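Local coordinates for Low density lipoprotein receptor adapter protein 1 (Rattus norvegicus, PDB 3SO6), which serves as a clathrin-associated adapter for LDL receptor endocytosis, its phosphotyrosine-binding (PID) domain gripping the NPXY internalization motif of the receptor tail, at residues L65-N68 and Y72-S75; V50-I55 and F123-E128. All coordinates share one frame; numbering follows the deposited sequence.

Interaction 1: L65-N68 and Y72-S75; sequences LIEN and YRIS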
ATOM      1  N   LEU A  65     -15.272  -4.157  -5.165  1.00 18.39           N
ATOM      2  CA  LEU A  65     -13.942  -4.578  -4.774  1.00 18.72           C
ATOM      3  C   LEU A  65     -12.983  -4.596  -5.946  1.00 18.62           C
ATOM      4  O   LEU A  65     -13.327  -5.094  -6.986  1.00 18.80           O
ATOM      5  CB  LEU A  65     -13.979  -5.962  -4.136  1.00 19.32           C
ATOM      6  CG  LEU A  65     -12.668  -6.505  -3.557  1.00 18.88           C
ATOM      7  CD1 LEU A  65     -12.273  -5.666  -2.325  1.00 21.54           C
ATOM      8  CD2 LEU A  65     -12.873  -8.033  -3.200  1.00 20.76           C
ATOM      9  N   ILE A  66     -11.817  -3.995  -5.742  1.00 19.12           N
ATOM     10  CA  ILE A  66     -10.685  -4.182  -6.626  1.00 18.61           C
ATOM     11  C   ILE A  66      -9.821  -5.335  -6.143  1.00 18.48           C
ATOM     12  O   ILE A  66      -9.534  -6.274  -6.914  1.00 22.14           O
ATOM     13  CB  ILE A  66      -9.865  -2.825  -6.838  1.00 20.08           C
ATOM     14  CG1 ILE A  66     -10.814  -1.750  -7.367  1.00 19.71           C
ATOM     15  CG2 ILE A  66      -8.560  -3.005  -7.689  1.00 20.91           C
ATOM     16  CD1 ILE A  66     -10.182  -0.319  -7.206  1.00 20.73           C
ATOM     17  N   GLU A  67      -9.402  -5.243  -4.861  1.00 18.12           N
ATOM     18  CA  GLU A  67      -8.595  -6.300  -4.320  1.00 19.10           C
ATOM     19  C   GLU A  67      -8.596  -6.190  -2.818  1.00 17.81           C
ATOM     20  O   GLU A  67      -8.524  -5.103  -2.297  1.00 17.80           O
ATOM     21  CB  GLU A  67      -7.128  -6.149  -4.816  1.00 20.25           C
ATOM     22  CG  GLU A  67      -6.349  -7.394  -4.532  1.00 24.99           C
ATOM     23  CD  GLU A  67      -4.894  -7.385  -4.962  1.00 24.03           C
ATOM     24  OE1 GLU A  67      -4.380  -6.371  -5.497  1.00 26.16           O
ATOM     25  OE2 GLU A  67      -4.235  -8.429  -4.710  1.00 30.12           O
ATOM     26  N   ASN A  68      -8.753  -7.310  -2.140  1.00 16.94           N
ATOM     27  CA  ASN A  68      -8.448  -7.363  -0.693  1.00 17.59           C
ATOM     28  C   ASN A  68      -7.022  -7.886  -0.548  1.00 17.63           C
ATOM     29  O   ASN A  68      -6.722  -9.060  -0.919  1.00 22.42           O
ATOM     30  CB  ASN A  68      -9.484  -8.328   0.023  1.00 20.83           C
ATOM     31  CG  ASN A  68      -9.289  -8.353   1.526  1.00 22.95           C
ATOM     32  OD1 ASN A  68      -8.355  -7.754   2.100  1.00 28.71           O
ATOM     33  ND2 ASN A  68     -10.217  -8.919   2.177  1.00 29.93           N
ATOM     34  N   TYR A  72      -0.420 -10.312   5.173  1.00 13.41           N
ATOM     35  CA  TYR A  72       0.783 -11.145   5.055  1.00 13.31           C
ATOM     36  C   TYR A  72       1.511 -11.009   3.734  1.00 13.59           C
ATOM     37  O   TYR A  72       2.656 -11.380   3.595  1.00 15.97           O
ATOM     38  CB  TYR A  72       0.416 -12.595   5.234  1.00 15.18           C
ATOM     39  CG  TYR A  72      -0.223 -12.912   6.549  1.00 16.07           C
ATOM     40  CD1 TYR A  72       0.475 -12.729   7.763  1.00 17.53           C
ATOM     41  CD2 TYR A  72      -1.527 -13.417   6.575  1.00 16.66           C
ATOM     42  CE1 TYR A  72      -0.152 -13.064   8.953  1.00 17.72           C
ATOM     43  CE2 TYR A  72      -2.159 -13.717   7.774  1.00 20.16           C
ATOM     44  CZ  TYR A  72      -1.455 -13.529   8.975  1.00 20.00           C
ATOM     45  OH  TYR A  72      -2.026 -13.876  10.223  1.00 24.37           O
ATOM     46  N   ARG A  73       0.824 -10.451   2.748  1.00 14.15           N
ATOM     47  CA  ARG A  73       1.413 -10.201   1.440  1.00 13.08           C
ATOM     48  C   ARG A  73       2.177  -8.883   1.336  1.00 12.79           C
ATOM     49  O   ARG A  73       2.891  -8.681   0.328  1.00 14.21           O
ATOM     50  CB  ARG A  73       0.301 -10.176   0.385  1.00 14.96           C
ATOM     51  CG  ARG A  73      -0.351 -11.539   0.145  1.00 15.87           C
ATOM     52  CD  ARG A  73      -1.621 -11.400  -0.762  1.00 18.57           C
ATOM     53  NE  ARG A  73      -1.320 -10.672  -1.987  1.00 18.51           N
ATOM     54  CZ  ARG A  73      -2.199  -9.993  -2.732  1.00 18.78           C
ATOM     55  NH1 ARG A  73      -3.482  -9.944  -2.423  1.00 20.33           N
ATOM     56  NH2 ARG A  73      -1.799  -9.265  -3.791  1.00 21.00           N
ATOM     57  N   ILE A  74       1.925  -7.912   2.247  1.00 12.30           N
ATOM     58  CA  ILE A  74       2.420  -6.537   2.076  1.00 11.39           C
ATOM     59  C   ILE A  74       3.764  -6.508   2.777  1.00 11.66           C
ATOM     60  O   ILE A  74       3.848  -6.895   3.966  1.00 12.61           O
ATOM     61  CB  ILE A  74       1.443  -5.516   2.696  1.00 11.50           C
ATOM     62  CG1 ILE A  74       0.040  -5.613   2.067  1.00 12.53           C
ATOM     63  CG2 ILE A  74       2.081  -4.144   2.623  1.00 12.76           C
ATOM     64  CD1 ILE A  74      -1.019  -4.775   2.825  1.00 13.73           C
ATOM     65  N   SER A  75       4.823  -6.136   2.057  1.00  9.86           N
ATOM     66  CA  SER A  75       6.146  -6.113   2.662  1.00 12.68           C
ATOM     67  C   SER A  75       6.547  -4.790   3.171  1.00 10.94           C
ATOM     68  O   SER A  75       7.381  -4.717   4.085  1.00 11.72           O
ATOM     69  CB  SER A  75       7.193  -6.595   1.644  1.00 12.17           C
ATOM     70  OG  SER A  75       7.002  -5.898   0.442  1.00 13.71           O
TER
HETATM   71  O   HOH W   1      -4.888 -11.389  -0.353  1.00 22.69           O
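Arg73 meets Glu67 end-on, with NH1 and NH2 both turned onto a single carboxylate oxygen. Arg73 NH2 lies 2.7 Å from Glu67 OE2 and Arg73 NH1 2.8 Å from the same atom, so this salt bridge is forked at one acceptor, rather than a pairing of two nitrogens with two carboxylate oxygens. Neither bond is straight, the angles at hydrogen being 148° for NH2 and 142° for NH1. OE2 sits almost in the guanidinium plane, but both nitrogens reach it from the same face of the carboxylate; the two planes are 32° apart. A water joins in at the guanidinium edge: it accepts from Arg73 NH1 at 2.9 Å and donates to the carbonyl Asn68 O at 3.0 Å, spanning a gap too wide for a direct bond.

The two side chains come from opposite directions. Glu67 runs out fully extended, with CG anti to its backbone N, while Arg73 bends at its third torsion to bring its head round to the acid. Behind the head, Arg73 NE donates to the carbonyl of Gln92, which helps fix the rotation of the guanidinium. An alanine at Arg73 takes both of these donors from Glu67 OE2 and would probably leave the carboxylate's charge without its mate and freer to turn.

Close by, the bound receptor peptide hydrogen-bonds to Tyr72 and Ser75. Glu67 belongs to a classic beta bulge, where Ile66 and Glu67 both face Leu57 of strand 54-59. Arg73 lies just ahead of strand 74-79, whose neighbour in the sheet is strand 86-92. The bridge therefore joins, at the surface, strand 65-70 at one edge of the bent PTB sheet to the 3-10 turn leading into strand 74-79 at the other edge.

Interaction 2: V50-I55 and F123-E128; sequences VSPRGI and FKVAFE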
ATOM      1  N   VAL A  50      -7.859   0.414   5.676  1.00 11.08           N
ATOM      2  CA  VAL A  50      -6.612  -0.179   6.258  1.00 11.75           C
ATOM      3  C   VAL A  50      -6.971  -0.776   7.636  1.00 12.58           C
ATOM      4  O   VAL A  50      -7.553  -0.037   8.455  1.00 13.50           O
ATOM      5  CB  VAL A  50      -5.558   0.963   6.434  1.00 10.44           C
ATOM      6  CG1 VAL A  50      -4.323   0.399   7.082  1.00 13.15           C
ATOM      7  CG2 VAL A  50      -5.268   1.612   5.080  1.00 12.62           C
ATOM      8  N   SER A  51      -6.629  -2.034   7.861  1.00 12.70           N
ATOM      9  CA  SER A  51      -6.811  -2.591   9.247  1.00 12.97           C
ATOM     10  C   SER A  51      -5.750  -3.641   9.400  1.00 11.83           C
ATOM     11  O   SER A  51      -4.972  -3.894   8.470  1.00 11.93           O
ATOM     12  CB  SER A  51      -8.199  -3.228   9.311  1.00 15.24           C
ATOM     13  OG  SER A  51      -8.226  -4.444   8.589  1.00 17.94           O
ATOM     14  N   PRO A  52      -5.679  -4.283  10.573  1.00 11.81           N
ATOM     15  CA  PRO A  52      -4.644  -5.323  10.748  1.00 11.05           C
ATOM     16  C   PRO A  52      -4.873  -6.506   9.791  1.00 12.34           C
ATOM     17  O   PRO A  52      -3.948  -7.307   9.630  1.00 13.53           O
ATOM     18  CB  PRO A  52      -4.774  -5.715  12.260  1.00 12.19           C
ATOM     19  CG  PRO A  52      -5.433  -4.489  12.869  1.00 13.62           C
ATOM     20  CD  PRO A  52      -6.366  -3.922  11.851  1.00 14.39           C
ATOM     21  N   ARG A  53      -6.051  -6.635   9.185  1.00 12.63           N
ATOM     22  CA  ARG A  53      -6.331  -7.674   8.186  0.50 12.70           C
ATOM     23  C   ARG A  53      -5.618  -7.454   6.861  1.00 12.45           C
ATOM     24  O   ARG A  53      -5.356  -8.393   6.097  1.00 14.89           O
ATOM     25  CB  ARG A  53      -7.860  -7.773   7.968  0.50 14.75           C
ATOM     26  CG  ARG A  53      -8.642  -8.131   9.249  0.50 15.02           C
ATOM     27  CD  ARG A  53     -10.027  -8.719   8.971  0.50 20.41           C
ATOM     28  NE  ARG A  53     -10.051  -9.933   8.139  0.50 23.17           N
ATOM     29  CZ  ARG A  53     -10.159 -11.188   8.615  0.50 25.93           C
ATOM     30  NH1 ARG A  53     -10.152 -11.452   9.922  0.50 28.04           N
ATOM     31  NH2 ARG A  53     -10.258 -12.198   7.774  0.50 31.59           N
ATOM     32  N   GLY A  54      -5.292  -6.209   6.578  1.00 12.15           N
ATOM     33  CA  GLY A  54      -4.761  -5.819   5.266  1.00 14.15           C
ATOM     34  C   GLY A  54      -5.378  -4.549   4.721  1.00 12.87           C
ATOM     35  O   GLY A  54      -5.852  -3.720   5.472  1.00 13.80           O
ATOM     36  N   ILE A  55      -5.276  -4.378   3.402  1.00 12.76           N
ATOM     37  CA  ILE A  55      -5.808  -3.187   2.780  1.00 13.90           C
ATOM     38  C   ILE A  55      -6.871  -3.607   1.768  1.00 13.93           C
ATOM     39  O   ILE A  55      -6.602  -4.462   0.911  1.00 16.86           O
ATOM     40  CB  ILE A  55      -4.723  -2.396   2.006  1.00 13.02           C
ATOM     41  CG1 ILE A  55      -3.654  -1.894   2.960  1.00 14.10           C
ATOM     42  CG2 ILE A  55      -5.377  -1.217   1.307  1.00 18.36           C
ATOM     43  CD1 ILE A  55      -2.420  -1.285   2.274  1.00 14.64           C
ATOM     44  N   PHE A 123       0.515  -3.055  10.337  1.00 10.01           N
ATOM     45  CA  PHE A 123       1.592  -4.052  10.365  1.00 10.19           C
ATOM     46  C   PHE A 123       1.872  -4.437  11.800  1.00 10.64           C
ATOM     47  O   PHE A 123       2.069  -5.600  12.130  1.00 11.48           O
ATOM     48  CB  PHE A 123       2.880  -3.452   9.844  1.00 10.04           C
ATOM     49  CG  PHE A 123       2.915  -3.103   8.370  1.00 10.58           C
ATOM     50  CD1 PHE A 123       2.013  -3.633   7.429  1.00 10.56           C
ATOM     51  CD2 PHE A 123       3.984  -2.281   7.887  1.00 10.40           C
ATOM     52  CE1 PHE A 123       2.160  -3.326   6.076  1.00  9.64           C
ATOM     53  CE2 PHE A 123       4.147  -2.022   6.552  1.00 10.52           C
ATOM     54  CZ  PHE A 123       3.206  -2.516   5.643  1.00 11.03           C
ATOM     55  N   LYS A 124       1.978  -3.471  12.724  1.00 10.96           N
ATOM     56  CA  LYS A 124       2.332  -3.715  14.121  1.00 11.42           C
ATOM     57  C   LYS A 124       1.262  -4.533  14.838  1.00 10.32           C
ATOM     58  O   LYS A 124       1.553  -5.539  15.500  1.00 11.64           O
ATOM     59  CB  LYS A 124       2.553  -2.378  14.838  1.00 13.77           C
ATOM     60  CG  LYS A 124       2.937  -2.606  16.327  1.00 15.88           C
ATOM     61  CD  LYS A 124       3.247  -1.233  17.079  1.00 18.16           C
ATOM     62  CE  LYS A 124       4.057  -1.522  18.367  1.00 26.00           C
ATOM     63  NZ  LYS A 124       3.173  -1.576  19.495  1.00 35.79           N
ATOM     64  N   VAL A 125       0.001  -4.142  14.674  1.00  9.98           N
ATOM     65  CA  VAL A 125      -1.075  -4.855  15.345  1.00 11.07           C
ATOM     66  C   VAL A 125      -1.197  -6.257  14.720  1.00 10.25           C
ATOM     67  O   VAL A 125      -1.375  -7.234  15.490  1.00 10.01           O
ATOM     68  CB  VAL A 125      -2.367  -4.047  15.207  1.00 11.16           C
ATOM     69  CG1 VAL A 125      -3.551  -4.898  15.725  1.00 13.30           C
ATOM     70  CG2 VAL A 125      -2.224  -2.771  15.987  1.00 14.53           C
ATOM     71  N   ALA A 126      -1.084  -6.429  13.429  1.00  9.92           N
ATOM     72  CA  ALA A 126      -1.107  -7.793  12.837  1.00  9.34           C
ATOM     73  C   ALA A 126      -0.006  -8.654  13.403  1.00  9.73           C
ATOM     74  O   ALA A 126      -0.229  -9.821  13.690  1.00 12.08           O
ATOM     75  CB  ALA A 126      -1.046  -7.703  11.312  1.00 11.44           C
ATOM     76  N   PHE A 127       1.174  -8.079  13.543  1.00 10.50           N
ATOM     77  CA  PHE A 127       2.279  -8.837  14.141  1.00 10.83           C
ATOM     78  C   PHE A 127       1.971  -9.306  15.570  1.00 10.88           C
ATOM     79  O   PHE A 127       2.272 -10.429  15.937  1.00 11.76           O
ATOM     80  CB  PHE A 127       3.573  -8.010  14.082  1.00 12.91           C
ATOM     81  CG  PHE A 127       4.759  -8.772  14.612  1.00 13.84           C
ATOM     82  CD1 PHE A 127       5.249  -9.890  13.921  1.00 18.07           C
ATOM     83  CD2 PHE A 127       5.313  -8.442  15.804  1.00 20.23           C
ATOM     84  CE1 PHE A 127       6.383 -10.546  14.372  1.00 21.34           C
ATOM     85  CE2 PHE A 127       6.424  -9.224  16.316  1.00 24.40           C
ATOM     86  CZ  PHE A 127       6.901 -10.278  15.564  1.00 22.33           C
ATOM     87  N   GLU A 128       1.380  -8.412  16.381  1.00 10.58           N
ATOM     88  CA  GLU A 128       0.997  -8.823  17.687  1.00  9.76           C
ATOM     89  C   GLU A 128      -0.093  -9.897  17.696  1.00  9.86           C
ATOM     90  O   GLU A 128      -0.013 -10.790  18.565  1.00 11.56           O
ATOM     91  CB  GLU A 128       0.581  -7.587  18.512  1.00 11.09           C
ATOM     92  CG  GLU A 128       1.778  -6.698  18.747  1.00 13.64           C
ATOM     93  CD  GLU A 128       1.456  -5.423  19.479  1.00 16.82           C
ATOM     94  OE1 GLU A 128       0.533  -5.476  20.367  1.00 20.36           O
ATOM     95  OE2 GLU A 128       2.168  -4.419  19.260  1.00 23.05           O
TER
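Pro52 packs on helix segment 123-128 through the CB and CG of its ring, touching Val125 and Ala126. Starting from CB, the proline ring has Val125 CG1 3.8 Å away and the backbone nitrogen Ala126 N at 3.9 Å, so this atom touches the backbone as well as a side chain of the helix. The methyl of Ala126 stands 4.3 Å from Pro52 CB. One atom further out, Pro52 CG presses on Val125 CG1 at 3.4 Å, closer than usual for two carbons, with Val125 CB just behind. With chi1 at 171°, Val125 turns CG1 onto the ring and CG2 to the side of its backbone N. On the backbone side of the proline, Pro52 O comes within 3.4 Å of Ala126 CB. No hydrogen bond crosses the interface; packing alone joins the pieces.

The proline is presented by a type I beta turn from Ser51 to Gly54, closed by backbone bonds in both directions between those two residues. Ser51 OG tightens it further by accepting from Arg53 N at 3.1 Å, an ST turn. Gly54 takes a positive phi of 136°, a backbone shape in which a CB would crowd the preceding carbonyl.

Met1 adds to the packing round Pro52, and Ile71 touches Ala126, while Phe123, Ala126 and Phe127 also contact the bound receptor peptide. The turn itself is the hairpin connection between strands 44-51 and 54-59, and it abuts the long C-terminal helix 109-131 that packs against the sheet in PTB domains.

How the interactions relate
From the N terminus, the chain first passes the hairpin turn in 50-55, then strand 65-70 and the start of strand 74-79, and only much later helix 109-131. Interaction 1 closes a short loop, with three residues between its segments; interaction 2 closes a long one of 67 residues, and the first is nested inside it. Interaction 1 ties one outermost strand of the sheet to the turn that leads into the other, whereas interaction 2 fixes a hairpin against the C-terminal helix. Their centres are 11 Å apart, and they touch directly: Ile74 CG2 packs on Phe123 CE1 at 3.5 Å, and Ile74 CD1 on Ile55 CD1 at 3.8 Å.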